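PDB 3A0C: Mannose/sialic acid-binding lectin from Polygonatum cyrtonema, which probably binds carbohydrates such as mannose and sialic acid, as an anti-HIV bulb-type lectin of the beta-prism II fold. Local coordinates for residues S5-L10 against L57-N62; G52-L57 against V64-S69. One frame throughout, in Å; residues are numbered along the deposited sequence.

Contact 1: residues S5-L10 against L57-N62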
loop_
_atom_site.group_PDB
_atom_site.type_symbol
_atom_site.label_atom_id
_atom_site.label_comp_id
_atom_site.label_asym_id
_atom_site.label_seq_id
_atom_site.Cartn_x
_atom_site.Cartn_y
_atom_site.Cartn_z
ATOM N N SER A 5 -5.648 -0.201 -4.964
ATOM C CA SER A 5 -4.805 -0.194 -6.147
ATOM C C SER A 5 -5.532 -0.003 -7.473
ATOM O O SER A 5 -6.666 -0.427 -7.636
ATOM C CB SER A 5 -3.961 -1.468 -6.189
ATOM O OG SER A 5 -4.782 -2.615 -6.224
ATOM N N SER A 6 -4.848 0.647 -8.411
ATOM C CA SER A 6 -5.374 0.920 -9.741
ATOM C C SER A 6 -5.952 -0.333 -10.396
ATOM O O SER A 6 -5.319 -1.374 -10.385
ATOM C CB SER A 6 -4.244 1.445 -10.631
ATOM O OG SER A 6 -3.516 2.456 -9.971
ATOM N N PRO A 7 -7.139 -0.235 -11.017
ATOM C CA PRO A 7 -7.993 0.953 -11.154
ATOM C C PRO A 7 -9.214 0.780 -10.272
ATOM O O PRO A 7 -10.325 1.130 -10.655
ATOM C CB PRO A 7 -8.353 0.940 -12.627
ATOM C CG PRO A 7 -8.601 -0.521 -12.843
ATOM C CD PRO A 7 -7.466 -1.216 -12.066
ATOM N N ASN A 8 -8.987 0.213 -9.094
ATOM C CA ASN A 8 -10.045 -0.026 -8.137
ATOM C C ASN A 8 -10.669 1.262 -7.630
ATOM O O ASN A 8 -10.154 2.347 -7.867
ATOM C CB ASN A 8 -9.501 -0.852 -6.966
ATOM C CG ASN A 8 -10.216 -2.187 -6.820
ATOM O OD1 ASN A 8 -10.473 -2.880 -7.811
ATOM N ND2 ASN A 8 -10.546 -2.556 -5.579
ATOM N N SER A 9 -11.782 1.125 -6.925
ATOM C CA SER A 9 -12.485 2.272 -6.392
ATOM C C SER A 9 -13.027 2.046 -4.993
ATOM O O SER A 9 -13.224 0.919 -4.559
ATOM C CB SER A 9 -13.630 2.645 -7.337
ATOM O OG SER A 9 -14.586 3.468 -6.694
ATOM N N LEU A 10 -13.227 3.143 -4.279
ATOM C CA LEU A 10 -13.803 3.124 -2.939
ATOM C C LEU A 10 -15.201 3.742 -3.091
ATOM O O LEU A 10 -15.348 4.964 -3.109
ATOM C CB LEU A 10 -12.986 3.987 -1.982
ATOM C CG LEU A 10 -11.773 3.403 -1.291
ATOM C CD1 LEU A 10 -11.293 4.425 -0.266
ATOM C CD2 LEU A 10 -12.137 2.112 -0.585
ATOM N N LEU A 57 -8.928 5.339 -8.314
ATOM C CA LEU A 57 -7.511 5.576 -8.581
ATOM C C LEU A 57 -7.244 4.929 -9.959
ATOM O O LEU A 57 -7.241 3.713 -10.090
ATOM C CB LEU A 57 -6.612 4.932 -7.512
ATOM C CG LEU A 57 -5.098 5.015 -7.800
ATOM C CD1 LEU A 57 -4.685 6.460 -7.915
ATOM C CD2 LEU A 57 -4.300 4.336 -6.711
ATOM N N HIS A 58 -7.048 5.748 -10.984
ATOM C CA HIS A 58 -6.802 5.254 -12.339
ATOM C C HIS A 58 -5.396 4.700 -12.507
ATOM O O HIS A 58 -4.510 4.976 -11.698
ATOM C CB HIS A 58 -7.021 6.381 -13.350
ATOM C CG HIS A 58 -8.417 6.912 -13.358
ATOM N ND1 HIS A 58 -9.487 6.167 -13.803
ATOM C CD2 HIS A 58 -8.927 8.089 -12.927
ATOM C CE1 HIS A 58 -10.598 6.865 -13.647
ATOM N NE2 HIS A 58 -10.288 8.035 -13.117
ATOM N N ASN A 59 -5.188 3.935 -13.576
ATOM C CA ASN A 59 -3.881 3.342 -13.830
ATOM C C ASN A 59 -2.805 4.344 -14.191
ATOM O O ASN A 59 -1.646 3.962 -14.349
ATOM C CB ASN A 59 -3.954 2.297 -14.942
ATOM C CG ASN A 59 -4.754 1.079 -14.553
ATOM O OD1 ASN A 59 -4.651 0.582 -13.439
ATOM N ND2 ASN A 59 -5.548 0.579 -15.485
ATOM N N ASN A 60 -3.176 5.615 -14.341
ATOM C CA ASN A 60 -2.188 6.638 -14.669
ATOM C C ASN A 60 -1.776 7.466 -13.450
ATOM O O ASN A 60 -1.010 8.416 -13.566
ATOM C CB ASN A 60 -2.676 7.544 -15.813
ATOM C CG ASN A 60 -3.889 8.368 -15.445
ATOM O OD1 ASN A 60 -4.512 8.161 -14.409
ATOM N ND2 ASN A 60 -4.239 9.311 -16.307
ATOM N N GLY A 61 -2.277 7.083 -12.277
ATOM C CA GLY A 61 -1.896 7.769 -11.059
ATOM C C GLY A 61 -2.822 8.875 -10.638
ATOM O O GLY A 61 -2.599 9.508 -9.611
ATOM N N ASN A 62 -3.866 9.104 -11.415
ATOM C CA ASN A 62 -4.806 10.156 -11.084
ATOM C C ASN A 62 -5.896 9.629 -10.162
ATOM O O ASN A 62 -6.551 8.638 -10.470
ATOM C CB ASN A 62 -5.415 10.753 -12.369
ATOM C CG ASN A 62 -6.196 12.039 -12.112
ATOM O OD1 ASN A 62 -5.795 12.863 -11.296
ATOM N ND2 ASN A 62 -7.299 12.215 -12.813
#
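S6 and P7 pack with their CA atoms on the carbonyl O of L57 and with S6 CB and the P7 ring beside the amide of N59. The tight part centres on L57 O. It receives CA-H...O contacts from both residues, with P7 CA at 3.1 Å and S6 CA at 3.4 Å. This carbonyl oxygen is buried and has no conventional hydrogen-bond partner in the model. The peptide before P7 is cis, which folds the chain sharply here. N59 OD1 lies close to S6 CB, at 3.0 Å. S6 OG sits beside its backbone N (chi1 -48°), which places it next to L57 CG at 3.7 Å. The same hydroxyl accepts from Y85 N. It also lies within reach of H58 O, but that second bond is not settled. Farther on, L57 N gives a nearly linear hydrogen bond to N8 O, 3.3 Å long with 168° at the hydrogen.

The site belongs to one sheet of the beta-prism II fold. There strand 9-10 lies beside strand 54-57, and the loop 58-62 turns the chain towards strand 63-66. H58 to G61 form a type I turn, closed by G61 N to H58 O at 3.1 Å. N60 OD1 takes the N-H of N62 at 3.2 Å, an Asx turn, with the donor above the carbonyl plane. From H58 on, the sequence resembles the QxDxNxVxY sugar-binding signature of the family, with H58 in place of Gln and N60 in place of Asp.

The outer side is looser. P7 and N8 are exposed. The P7 ring and the N59 side chain lie side by side and point the same way, with N59 ND2 4.0 Å from P7 CB. The end of the N8 side chain leads away from L57-N62, and N8 reaches across through its backbone oxygen.

Contact 2: residues G52-L57 against V64-S69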
loop_
_atom_site.group_PDB
_atom_site.type_symbol
_atom_site.label_atom_id
_atom_site.label_comp_id
_atom_site.label_asym_id
_atom_site.label_seq_id
_atom_site.Cartn_x
_atom_site.Cartn_y
_atom_site.Cartn_z
ATOM N N GLY A 52 -23.904 9.522 -4.384
ATOM C CA GLY A 52 -23.369 8.266 -4.856
ATOM C C GLY A 52 -21.943 8.367 -5.359
ATOM O O GLY A 52 -21.599 7.753 -6.359
ATOM N N CYS A 53 -21.112 9.138 -4.675
ATOM C CA CYS A 53 -19.712 9.280 -5.076
ATOM C C CYS A 53 -18.858 8.027 -4.833
ATOM O O CYS A 53 -19.187 7.174 -3.999
ATOM C CB CYS A 53 -19.050 10.455 -4.347
ATOM S SG CYS A 53 -19.434 12.098 -5.021
ATOM N N ARG A 54 -17.766 7.941 -5.589
ATOM C CA ARG A 54 -16.799 6.856 -5.486
ATOM C C ARG A 54 -15.435 7.489 -5.719
ATOM O O ARG A 54 -15.321 8.476 -6.430
ATOM C CB ARG A 54 -17.051 5.778 -6.539
ATOM C CG ARG A 54 -16.886 6.237 -7.971
ATOM C CD ARG A 54 -17.195 5.111 -8.947
ATOM N NE ARG A 54 -17.599 5.609 -10.262
ATOM C CZ ARG A 54 -16.759 6.014 -11.205
ATOM N NH1 ARG A 54 -15.447 5.983 -10.998
ATOM N NH2 ARG A 54 -17.236 6.452 -12.357
ATOM N N LEU A 55 -14.408 6.942 -5.088
ATOM C CA LEU A 55 -13.058 7.458 -5.259
ATOM C C LEU A 55 -12.323 6.443 -6.112
ATOM O O LEU A 55 -12.090 5.320 -5.686
ATOM C CB LEU A 55 -12.356 7.603 -3.905
ATOM C CG LEU A 55 -10.900 8.075 -4.011
ATOM C CD1 LEU A 55 -10.825 9.598 -4.014
ATOM C CD2 LEU A 55 -10.108 7.496 -2.859
ATOM N N THR A 56 -11.958 6.832 -7.322
ATOM C CA THR A 56 -11.280 5.928 -8.217
ATOM C C THR A 56 -9.824 6.322 -8.408
ATOM O O THR A 56 -9.519 7.500 -8.603
ATOM C CB THR A 56 -11.964 5.916 -9.605
ATOM O OG1 THR A 56 -13.359 5.637 -9.456
ATOM C CG2 THR A 56 -11.351 4.868 -10.492
ATOM N N LEU A 57 -8.928 5.339 -8.314
ATOM C CA LEU A 57 -7.511 5.576 -8.581
ATOM C C LEU A 57 -7.244 4.929 -9.959
ATOM O O LEU A 57 -7.241 3.713 -10.090
ATOM C CB LEU A 57 -6.612 4.932 -7.512
ATOM C CG LEU A 57 -5.098 5.015 -7.800
ATOM C CD1 LEU A 57 -4.685 6.460 -7.915
ATOM C CD2 LEU A 57 -4.300 4.336 -6.711
ATOM N N VAL A 64 -9.429 10.346 -8.596
ATOM C CA VAL A 64 -10.608 11.162 -8.874
ATOM C C VAL A 64 -11.878 10.793 -8.109
ATOM O O VAL A 64 -12.124 9.618 -7.835
ATOM C CB VAL A 64 -10.930 11.080 -10.387
ATOM C CG1 VAL A 64 -12.024 12.073 -10.763
ATOM C CG2 VAL A 64 -9.654 11.291 -11.193
ATOM N N ILE A 65 -12.677 11.804 -7.760
ATOM C CA ILE A 65 -13.953 11.576 -7.081
ATOM C C ILE A 65 -15.035 11.859 -8.131
ATOM O O ILE A 65 -15.065 12.933 -8.717
ATOM C CB ILE A 65 -14.173 12.525 -5.857
ATOM C CG1 ILE A 65 -13.298 12.099 -4.673
ATOM C CG2 ILE A 65 -15.644 12.487 -5.413
ATOM C CD1 ILE A 65 -13.434 13.004 -3.458
ATOM N N TYR A 66 -15.902 10.883 -8.380
ATOM C CA TYR A 66 -16.973 11.023 -9.361
ATOM C C TYR A 66 -18.330 10.940 -8.650
ATOM O O TYR A 66 -18.494 10.152 -7.721
ATOM C CB TYR A 66 -16.899 9.881 -10.384
ATOM C CG TYR A 66 -15.703 9.869 -11.319
ATOM C CD1 TYR A 66 -15.652 10.703 -12.433
ATOM C CD2 TYR A 66 -14.642 8.991 -11.110
ATOM C CE1 TYR A 66 -14.572 10.663 -13.321
ATOM C CE2 TYR A 66 -13.552 8.940 -11.991
ATOM C CZ TYR A 66 -13.520 9.780 -13.091
ATOM O OH TYR A 66 -12.425 9.766 -13.933
ATOM N N ASP A 67 -19.309 11.734 -9.068
ATOM C CA ASP A 67 -20.614 11.639 -8.425
ATOM C C ASP A 67 -21.325 10.466 -9.066
ATOM O O ASP A 67 -20.712 9.682 -9.775
ATOM C CB ASP A 67 -21.441 12.913 -8.617
ATOM C CG ASP A 67 -21.774 13.188 -10.072
ATOM O OD1 ASP A 67 -21.699 12.252 -10.892
ATOM O OD2 ASP A 67 -22.121 14.342 -10.400
ATOM N N GLN A 68 -22.624 10.350 -8.840
ATOM C CA GLN A 68 -23.386 9.242 -9.406
ATOM C C GLN A 68 -23.602 9.411 -10.904
ATOM O O GLN A 68 -23.913 8.439 -11.597
ATOM C CB GLN A 68 -24.737 9.115 -8.692
ATOM C CG GLN A 68 -25.282 7.697 -8.644
ATOM C CD GLN A 68 -26.494 7.566 -7.724
ATOM O OE1 GLN A 68 -27.544 8.164 -7.964
ATOM N NE2 GLN A 68 -26.344 6.784 -6.661
ATOM N N SER A 69 -23.437 10.639 -11.400
ATOM C CA SER A 69 -23.599 10.932 -12.828
ATOM C C SER A 69 -22.254 11.030 -13.542
ATOM O O SER A 69 -22.162 11.593 -14.631
ATOM C CB SER A 69 -24.366 12.242 -13.029
ATOM O OG SER A 69 -25.648 12.173 -12.430
#
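This is the beta hairpin of strands 54-57 and 63-66, the central pair of a four-stranded antiparallel sheet in the beta-prism II fold. Two hydrogen-bonded pairs hold it. R54 and Y66 exchange bonds both ways, each 3.2 Å, R54 N to Y66 O and Y66 N to R54 O. T56 and V64 do the same more closely, with T56 N to V64 O at 2.8 Å. L55 and I65 form the non-hydrogen-bonded pair between them. Their side chains share one face of the sheet, where L55 CD1 packs against I65 CG1 at 3.6 Å.

The opposite face carries R54, T56, V64 and Y66. R54 CG lies between its backbone N and carbonyl carbon (chi1 64°), and the chain is extended from CG to NE, which carries the guanidinium to Y66. There R54 NH1 lies 3.1 Å from Y66 CD2. The guanidinium plane is tilted 34° from the ring, so the two groups do not stack flat. Y66 CB sits over one guanidinium face. R54 NH1 also bonds T56 OG1 at 2.6 Å, nearly in the guanidinium plane but bent, with 131° at the hydrogen. T56 OG1 in turn lies at the edge of the Y66 ring. V64 CG1 lies 3.6 Å above one ring face, offset toward the rim. The ring's hydroxyl is bonded to H58 NE2.

Near C53, Y66 O takes the CA-H of C53 as well as the N-H of R54, and C53 SG touches I65 CG2. C53 is disulfide-bonded to C30, tying the hairpin to the chain before strand 32-36. L55 and I65 both rest on F32 of that strand. Strand 9-10 pairs with the other edge of 54-57, and strand 72-75 with that of 63-66.

From the N terminus, segment 5-10 comes first and meets 57-62 in contact 1. That contact closes a long loop of 46 residues, which holds the whole sheet of strands 15-18 to 39-43. Contact 2 closes a far shorter loop, the turn of the hairpin between 52-57 and 64-69. The two cross along the chain: 52-56 lies inside the loop of contact 1, L57 closes it, and 64-69 lies beyond. They share L57 and touch at several further points, among them L10 N to L55 O, 2.8 Å, a probable hydrogen bond. Together they join the chain leaving strand 3-5 of another sheet to the sheet of strands 9-10, 54-57, 63-66 and 72-75.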